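Local coordinates for protein glycerophosphodiester phosphodiesterase (Thermotoga maritima, PDB 1O1Z) that belongs to the glycerophosphodiester phosphodiesterase family, enzymes built on a TIM-barrel fold, and carries a bound sodium ion in this crystal structure, at residues E45-L50 against E109-E114; I105-I110 against I130-D135; I201-L206 against D220-D225. All blocks are in the same frame, centred on the assembly; numbering follows the deposited sequence.

Overall arrangement
All three contacts join neighbouring parallel strands of one curled sheet, the wall of a TIM barrel. Contacts 1 and 2 share strand 105-110, which pairs with strand 43-50 along one edge and with strand 129-133 along the other; their centres lie about 8 Å apart. Contact 3, between strands 200-204 and 221-224, sits on the opposite side of the chain's centre from contact 1, with about 18 Å between the two centres, and about 13 Å from the centre of contact 2. Packing still spans the barrel, since Phe134 CZ comes within 3.8 Å of Trp204 CZ2. The sodium ion, at Ser123 and Arg126, is about 6 Å from the Phe131 side chain.

Contact 1 (E45-L50 against E109-E114); sequences ELDVRL and EIKERE
Arg49 and Glu112 meet through a salt bridge, NH1 to OE2 at 2.9 Å, their side chains crossing at about a right angle. The oxygen lies at the guanidinium edge, near its plane, and is met on its anti side, somewhat out of the carboxylate plane, while the two flat groups are turned 76° apart. Over one guanidinium face sits the aliphatic CB of Lys111, 3.7 Å from Arg49 CZ. Glu112 keeps its chain extended beyond CG, which carries the carboxylate from the loop across to strand 43-50; there OE1 takes the backbone N-H of Leu50 at 2.9 Å from above the carboxylate plane. A glutamate suits this place because its two oxygens can serve a side chain and a backbone at once. OE2 is also held by Arg75 and by a water that bridges to Leu50 O.

The backbones pair as adjacent parallel strands of the TIM barrel, with Val48 N bonded to Glu109 O and Val48 O to Lys111 N. On the sheet face of Asp47 and Glu109 the carboxylates of Glu45, Asp47 and Glu109 gather: Asp47 OD2 is 3.3 Å from Glu109 OE1, two acceptors with planes 76° apart. Bent at chi2 (-63°), Lys111 runs back along the strand to place NZ 2.9 Å from Glu109 OE2, and its CE rests against Asp47 OD2. Asp47 OD1 is held by Asn28. On the sheet face of Val48 and Ile110, apolar branches suit the buried setting, CG2 of the valine lying 3.9 Å from CD1 of the isoleucine.

Contact 2 (I105-I110 against I130-D135); sequences IINIEI and IFSSFD
With chi1 at 171°, Asn107 swings its CG away from its own backbone N and beside the carbonyl carbon, so that the amide reaches along the sheet face it shares with Ile130 and Ser132. Ser132 answers with chi1 of 58°, its OG lodged between backbone N and carbonyl carbon. The amide nitrogen ND2 then gives both hydrogens to the neighbouring strand, one to Ser132 OG at 3.0 Å and the other to Ile130 O, also at 3.0 Å. The second bond keeps to the amide plane but comes from above the carbonyl plane, leaving the position nearly in line with the C=O to Ile108 N, 2.8 Å from Ile130 O. Asparagine suits the place: its NH2 supplies two donors, while OD1 accepts from a water that also bonds Ser132 OG.

On the other face, Ile108 and Phe131 lie side by side, CD1 of the isoleucine 3.8 Å from CE1 of the ring, and the aromatic further meets Phe143. Farther along, the extended Glu109, salt-bridged to Lys111, brings OE2 to the edge of the Phe134 ring, 3.6 Å from CD2. A water joins this carboxylate to Ile110 O and Phe134 N. Ser133 OG accepts from Asp135 N at 2.9 Å, an ST turn leading to Asp135, the N-cap of helix 136-142. Strand 105-110, helix 116-123 and strand 129-133 form one beta-alpha-beta unit, the repeating element of a TIM barrel.

Contact 3 (I201-L206 against D220-D225); sequences IFVWTL and DGVITD
Phe202 lies beside Gly221 and Val203 beside Val222 in parallel register, and Val203 is gripped through both its backbone polar atoms: its N bonds Gly221 O at 3.0 Å and its O takes Ile223 N at 2.9 Å. The pairing outlasts the strand, since Leu206 N reaches Ile223 O after a cis peptide bond between Trp204 and Thr205.

Polar side chains work at the two ends. Asp220 turns OD1 back onto Ile201 N, 2.9 Å away and nearly straight at 172°, using the anti lone pair, while its own N bonds Ile201 O; Arg195 adds a salt bridge to OD1. At the far end Thr224 OG1 lies 2.8 Å from Leu206 O, with Asn207 OD1 also within its range. Both strands belong to a beta-alpha-beta unit of the TIM barrel, crossed over by helix 209-215.

Apolar contacts fill both faces. The Phe202 ring approaches the backbone of Gly221, CD2 to CA at 3.6 Å, where the lack of a side chain makes room for it. Farther along, Ile223 CB packs 3.9 Å from Trp204 CB, whose indole NE1 bonds His176 O. Branched residues suit the face of Val203 and Val222: with chi1 near 60°, Val222 directs CG2 toward Leu206 CB, 3.9 Å off.

Contact 1 (E45-L50 against E109-E114)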
# COMPACT_ATOMS: atom_id res chain seq x y z
N GLU A 45 3.11 -3.43 2.14
CA GLU A 45 2.62 -2.51 1.11
C GLU A 45 3.74 -2.32 0.13
O GLU A 45 4.93 -2.23 0.51
CB GLU A 45 2.18 -1.20 1.77
CG GLU A 45 1.62 -0.14 0.84
CD GLU A 45 2.67 0.69 0.10
OE1 GLU A 45 3.84 0.77 0.53
OE2 GLU A 45 2.30 1.29 -0.96
N LEU A 46 3.39 -2.22 -1.15
CA LEU A 46 4.39 -1.98 -2.19
C LEU A 46 3.79 -1.20 -3.33
O LEU A 46 2.58 -1.04 -3.40
CB LEU A 46 4.98 -3.31 -2.64
CG LEU A 46 4.04 -4.37 -3.20
CD1 LEU A 46 3.62 -4.07 -4.64
CD2 LEU A 46 4.67 -5.74 -3.12
N ASP A 47 4.64 -0.72 -4.24
CA ASP A 47 4.26 0.17 -5.31
C ASP A 47 4.58 -0.46 -6.65
O ASP A 47 5.67 -0.99 -6.80
CB ASP A 47 5.10 1.43 -5.20
CG ASP A 47 5.02 2.02 -3.83
OD1 ASP A 47 6.00 1.98 -3.03
OD2 ASP A 47 3.91 2.46 -3.42
N VAL A 48 3.65 -0.40 -7.61
CA VAL A 48 3.84 -1.02 -8.91
C VAL A 48 3.73 -0.06 -10.08
O VAL A 48 2.91 0.88 -10.10
CB VAL A 48 2.92 -2.24 -9.15
CG1 VAL A 48 3.24 -3.35 -8.18
CG2 VAL A 48 1.45 -1.89 -9.12
N ARG A 49 4.57 -0.36 -11.09
CA ARG A 49 4.69 0.40 -12.32
C ARG A 49 5.02 -0.56 -13.47
O ARG A 49 5.28 -1.74 -13.24
CB ARG A 49 5.85 1.39 -12.22
CG ARG A 49 5.63 2.48 -11.19
CD ARG A 49 6.78 3.46 -11.16
NE ARG A 49 6.48 4.56 -10.27
CZ ARG A 49 5.80 5.64 -10.58
NH1 ARG A 49 5.32 5.86 -11.80
NH2 ARG A 49 5.62 6.58 -9.65
N LEU A 50 5.01 -0.05 -14.68
CA LEU A 50 5.40 -0.87 -15.84
C LEU A 50 6.80 -0.58 -16.34
O LEU A 50 7.24 0.57 -16.45
CB LEU A 50 4.50 -0.64 -17.03
CG LEU A 50 3.08 -1.10 -16.95
CD1 LEU A 50 2.44 -0.89 -18.34
CD2 LEU A 50 2.95 -2.54 -16.49
N GLU A 109 -0.09 -0.76 -4.25
CA GLU A 109 -0.43 0.59 -4.66
C GLU A 109 -0.12 0.72 -6.13
O GLU A 109 1.03 0.60 -6.57
CB GLU A 109 0.29 1.67 -3.84
CG GLU A 109 -0.14 3.05 -4.33
CD GLU A 109 0.52 4.25 -3.69
OE1 GLU A 109 1.17 4.11 -2.64
OE2 GLU A 109 0.38 5.35 -4.28
N ILE A 110 -1.14 1.04 -6.90
CA ILE A 110 -1.01 1.23 -8.33
C ILE A 110 -0.52 2.65 -8.57
O ILE A 110 -1.24 3.62 -8.29
CB ILE A 110 -2.35 1.05 -9.04
CG1 ILE A 110 -3.07 -0.22 -8.61
CG2 ILE A 110 -2.11 1.14 -10.55
CD1 ILE A 110 -2.47 -1.42 -9.13
N LYS A 111 0.67 2.80 -9.14
CA LYS A 111 1.22 4.13 -9.39
C LYS A 111 0.88 4.71 -10.77
O LYS A 111 1.01 5.92 -10.99
CB LYS A 111 2.75 4.09 -9.22
CG LYS A 111 3.23 3.85 -7.80
CD LYS A 111 2.78 5.00 -6.87
CE LYS A 111 3.60 5.15 -5.63
NZ LYS A 111 3.07 6.29 -4.79
N GLU A 112 0.48 3.81 -11.68
CA GLU A 112 0.22 4.12 -13.09
C GLU A 112 -1.02 3.39 -13.56
O GLU A 112 -1.10 2.16 -13.45
CB GLU A 112 1.39 3.62 -13.95
CG GLU A 112 2.71 4.19 -13.54
CD GLU A 112 3.88 3.62 -14.33
OE1 GLU A 112 3.72 2.55 -15.00
OE2 GLU A 112 4.94 4.24 -14.23
N ARG A 113 -2.00 4.12 -14.11
CA ARG A 113 -3.20 3.47 -14.66
C ARG A 113 -2.86 2.41 -15.68
O ARG A 113 -3.51 1.37 -15.74
CB ARG A 113 -4.17 4.50 -15.27
CG ARG A 113 -5.24 3.90 -16.22
CD ARG A 113 -6.19 4.95 -16.82
NE ARG A 113 -7.19 5.42 -15.83
CZ ARG A 113 -8.37 4.87 -15.64
NH1 ARG A 113 -8.67 3.77 -16.34
NH2 ARG A 113 -9.25 5.39 -14.76
N GLU A 114 -1.85 2.66 -16.49
CA GLU A 114 -1.49 1.70 -17.54
C GLU A 114 -1.02 0.34 -17.01
O GLU A 114 -0.99 -0.62 -17.77
CB GLU A 114 -0.46 2.30 -18.50
CG GLU A 114 0.84 2.75 -17.85
CD GLU A 114 0.85 4.23 -17.42
OE1 GLU A 114 -0.23 4.85 -17.16
OE2 GLU A 114 1.97 4.80 -17.32
O HOH W 1 7.08 3.08 -15.11

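Contact 2 (I105-I110 against I130-D135)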
# COMPACT_ATOMS: atom_id res chain seq x y z
N ILE A 105 -0.88 -10.49 3.76
CA ILE A 105 -1.53 -9.48 2.93
C ILE A 105 -0.50 -8.76 2.09
O ILE A 105 0.57 -8.37 2.60
CB ILE A 105 -2.26 -8.46 3.85
CG1 ILE A 105 -3.36 -9.19 4.64
CG2 ILE A 105 -2.75 -7.24 3.10
CD1 ILE A 105 -3.92 -8.38 5.78
N ILE A 106 -0.84 -8.51 0.84
CA ILE A 106 -0.05 -7.60 0.02
C ILE A 106 -0.96 -6.46 -0.45
O ILE A 106 -1.94 -6.69 -1.15
CB ILE A 106 0.60 -8.28 -1.18
CG1 ILE A 106 1.52 -9.43 -0.74
CG2 ILE A 106 1.43 -7.29 -1.95
CD1 ILE A 106 2.05 -10.25 -1.91
N ASN A 107 -0.64 -5.26 -0.01
CA ASN A 107 -1.32 -4.05 -0.42
C ASN A 107 -0.53 -3.49 -1.59
O ASN A 107 0.58 -3.02 -1.41
CB ASN A 107 -1.40 -3.06 0.74
CG ASN A 107 -1.88 -1.72 0.36
OD1 ASN A 107 -1.55 -0.75 1.05
ND2 ASN A 107 -2.69 -1.61 -0.70
N ILE A 108 -1.09 -3.61 -2.78
CA ILE A 108 -0.46 -3.15 -4.01
C ILE A 108 -0.96 -1.76 -4.34
O ILE A 108 -2.12 -1.60 -4.69
CB ILE A 108 -0.81 -4.12 -5.16
CG1 ILE A 108 -0.35 -5.54 -4.87
CG2 ILE A 108 -0.22 -3.66 -6.48
CD1 ILE A 108 -0.93 -6.59 -5.78
N GLU A 109 -0.09 -0.76 -4.25
CA GLU A 109 -0.43 0.59 -4.66
C GLU A 109 -0.12 0.72 -6.13
O GLU A 109 1.03 0.60 -6.57
CB GLU A 109 0.29 1.67 -3.84
CG GLU A 109 -0.14 3.05 -4.33
CD GLU A 109 0.52 4.25 -3.69
OE1 GLU A 109 1.17 4.11 -2.64
OE2 GLU A 109 0.38 5.35 -4.28
N ILE A 110 -1.14 1.04 -6.90
CA ILE A 110 -1.01 1.23 -8.33
C ILE A 110 -0.52 2.65 -8.57
O ILE A 110 -1.24 3.62 -8.29
CB ILE A 110 -2.35 1.05 -9.04
CG1 ILE A 110 -3.07 -0.22 -8.61
CG2 ILE A 110 -2.11 1.14 -10.55
CD1 ILE A 110 -2.47 -1.42 -9.13
N ILE A 130 -4.90 -6.29 -1.45
CA ILE A 130 -5.63 -5.04 -1.40
C ILE A 130 -5.01 -4.10 -2.42
O ILE A 130 -3.81 -3.84 -2.35
CB ILE A 130 -5.56 -4.37 -0.01
CG1 ILE A 130 -6.11 -5.26 1.08
CG2 ILE A 130 -6.34 -3.05 -0.03
CD1 ILE A 130 -5.70 -4.81 2.51
N PHE A 131 -5.79 -3.62 -3.38
CA PHE A 131 -5.32 -2.66 -4.39
C PHE A 131 -5.64 -1.27 -3.92
O PHE A 131 -6.78 -1.00 -3.54
CB PHE A 131 -6.00 -2.91 -5.74
CG PHE A 131 -5.80 -4.33 -6.22
CD1 PHE A 131 -4.58 -4.71 -6.78
CD2 PHE A 131 -6.79 -5.28 -6.06
CE1 PHE A 131 -4.40 -6.05 -7.21
CE2 PHE A 131 -6.58 -6.60 -6.47
CZ PHE A 131 -5.36 -6.95 -7.05
N SER A 132 -4.67 -0.37 -3.95
CA SER A 132 -4.94 0.98 -3.55
C SER A 132 -4.34 1.94 -4.56
O SER A 132 -3.49 1.58 -5.40
CB SER A 132 -4.41 1.28 -2.15
OG SER A 132 -3.01 1.03 -2.07
N SER A 133 -4.83 3.16 -4.52
CA SER A 133 -4.38 4.21 -5.41
C SER A 133 -4.93 5.54 -4.94
O SER A 133 -6.01 5.61 -4.33
CB SER A 133 -4.84 3.95 -6.85
OG SER A 133 -4.34 4.95 -7.75
N PHE A 134 -4.21 6.63 -5.25
CA PHE A 134 -4.78 7.96 -5.10
C PHE A 134 -5.74 8.32 -6.26
O PHE A 134 -6.47 9.31 -6.19
CB PHE A 134 -3.63 9.00 -5.03
CG PHE A 134 -2.82 8.96 -3.75
CD1 PHE A 134 -3.27 9.63 -2.63
CD2 PHE A 134 -1.65 8.24 -3.68
CE1 PHE A 134 -2.53 9.61 -1.44
CE2 PHE A 134 -0.92 8.20 -2.49
CZ PHE A 134 -1.39 8.88 -1.37
N ASP A 135 -5.74 7.48 -7.31
CA ASP A 135 -6.62 7.61 -8.47
C ASP A 135 -7.93 6.86 -8.18
O ASP A 135 -8.08 5.67 -8.47
CB ASP A 135 -5.89 7.04 -9.67
CG ASP A 135 -6.55 7.31 -10.99
OD1 ASP A 135 -7.76 7.65 -11.05
OD2 ASP A 135 -5.86 7.18 -12.07
O HOH W 2 -1.95 1.84 0.38
O HOH W 3 -1.42 5.79 -6.29
O HOH W 4 -3.14 4.62 -9.97

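Contact 3 (I201-L206 against D220-D225)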
# COMPACT_ATOMS: atom_id res chain seq x y z
N ILE A 201 -10.22 0.69 8.06
CA ILE A 201 -9.45 1.92 8.07
C ILE A 201 -7.97 1.62 8.31
O ILE A 201 -7.63 1.07 9.35
CB ILE A 201 -9.96 2.86 9.21
CG1 ILE A 201 -11.49 3.08 9.13
CG2 ILE A 201 -9.15 4.15 9.21
CD1 ILE A 201 -11.99 3.69 7.85
N PHE A 202 -7.12 1.99 7.36
CA PHE A 202 -5.67 1.89 7.49
C PHE A 202 -5.13 3.31 7.60
O PHE A 202 -5.64 4.24 6.96
CB PHE A 202 -5.01 1.24 6.27
CG PHE A 202 -5.15 -0.25 6.19
CD1 PHE A 202 -6.26 -0.82 5.61
CD2 PHE A 202 -4.12 -1.08 6.66
CE1 PHE A 202 -6.39 -2.20 5.54
CE2 PHE A 202 -4.27 -2.47 6.59
CZ PHE A 202 -5.40 -3.01 6.01
N VAL A 203 -4.10 3.48 8.42
CA VAL A 203 -3.38 4.75 8.47
C VAL A 203 -1.96 4.60 7.96
O VAL A 203 -1.36 3.57 8.11
CB VAL A 203 -3.41 5.39 9.86
CG1 VAL A 203 -4.84 5.67 10.24
CG2 VAL A 203 -2.73 4.54 10.90
N TRP A 204 -1.44 5.66 7.33
CA TRP A 204 -0.08 5.66 6.79
C TRP A 204 0.55 7.04 6.90
O TRP A 204 -0.15 8.03 7.10
CB TRP A 204 -0.11 5.27 5.31
CG TRP A 204 -0.95 6.23 4.46
CD1 TRP A 204 -2.28 6.16 4.26
CD2 TRP A 204 -0.50 7.42 3.77
NE1 TRP A 204 -2.71 7.21 3.48
CE2 TRP A 204 -1.64 7.99 3.15
CE3 TRP A 204 0.73 8.04 3.59
CZ2 TRP A 204 -1.58 9.15 2.38
CZ3 TRP A 204 0.80 9.20 2.83
CH2 TRP A 204 -0.36 9.74 2.23
N THR A 205 1.87 7.16 6.80
CA THR A 205 2.84 6.11 7.05
C THR A 205 3.33 6.42 8.45
O THR A 205 4.01 7.43 8.69
CB THR A 205 4.01 6.23 6.07
OG1 THR A 205 3.57 5.83 4.77
CG2 THR A 205 5.12 5.23 6.46
N LEU A 206 2.93 5.58 9.39
CA LEU A 206 3.03 5.95 10.79
C LEU A 206 4.21 5.24 11.44
O LEU A 206 4.25 4.01 11.48
CB LEU A 206 1.71 5.61 11.48
CG LEU A 206 1.64 5.97 12.96
CD1 LEU A 206 1.97 7.44 13.20
CD2 LEU A 206 0.30 5.61 13.51
N ASP A 220 -8.10 -0.05 11.89
CA ASP A 220 -7.99 -1.49 11.67
C ASP A 220 -6.58 -1.94 11.25
O ASP A 220 -6.25 -3.12 11.37
CB ASP A 220 -8.98 -1.90 10.61
CG ASP A 220 -10.39 -1.63 11.04
OD1 ASP A 220 -11.02 -0.68 10.49
OD2 ASP A 220 -10.90 -2.29 11.99
N GLY A 221 -5.78 -1.01 10.74
CA GLY A 221 -4.48 -1.32 10.22
C GLY A 221 -3.56 -0.12 10.18
O GLY A 221 -4.00 1.03 10.16
N VAL A 222 -2.27 -0.43 10.14
CA VAL A 222 -1.22 0.58 10.08
C VAL A 222 -0.19 0.17 9.06
O VAL A 222 0.19 -0.98 8.99
CB VAL A 222 -0.61 0.81 11.47
CG1 VAL A 222 0.01 -0.46 12.03
CG2 VAL A 222 0.42 1.96 11.42
N ILE A 223 0.25 1.14 8.26
CA ILE A 223 1.32 0.99 7.32
C ILE A 223 2.50 1.75 7.89
O ILE A 223 2.42 2.95 8.14
CB ILE A 223 0.87 1.53 5.94
CG1 ILE A 223 -0.30 0.69 5.40
CG2 ILE A 223 2.05 1.60 4.97
CD1 ILE A 223 -1.09 1.35 4.29
N THR A 224 3.60 1.04 8.18
CA THR A 224 4.72 1.59 8.92
C THR A 224 6.04 1.11 8.35
O THR A 224 6.12 0.00 7.83
CB THR A 224 4.63 1.14 10.41
OG1 THR A 224 5.72 1.70 11.16
CG2 THR A 224 4.74 -0.38 10.58
N ASP A 225 7.08 1.94 8.48
CA ASP A 225 8.44 1.49 8.17
C ASP A 225 9.05 0.65 9.31
O ASP A 225 9.99 -0.11 9.10
CB ASP A 225 9.34 2.68 7.91
CG ASP A 225 8.83 3.61 6.85
OD1 ASP A 225 8.31 3.13 5.82
OD2 ASP A 225 8.95 4.87 6.96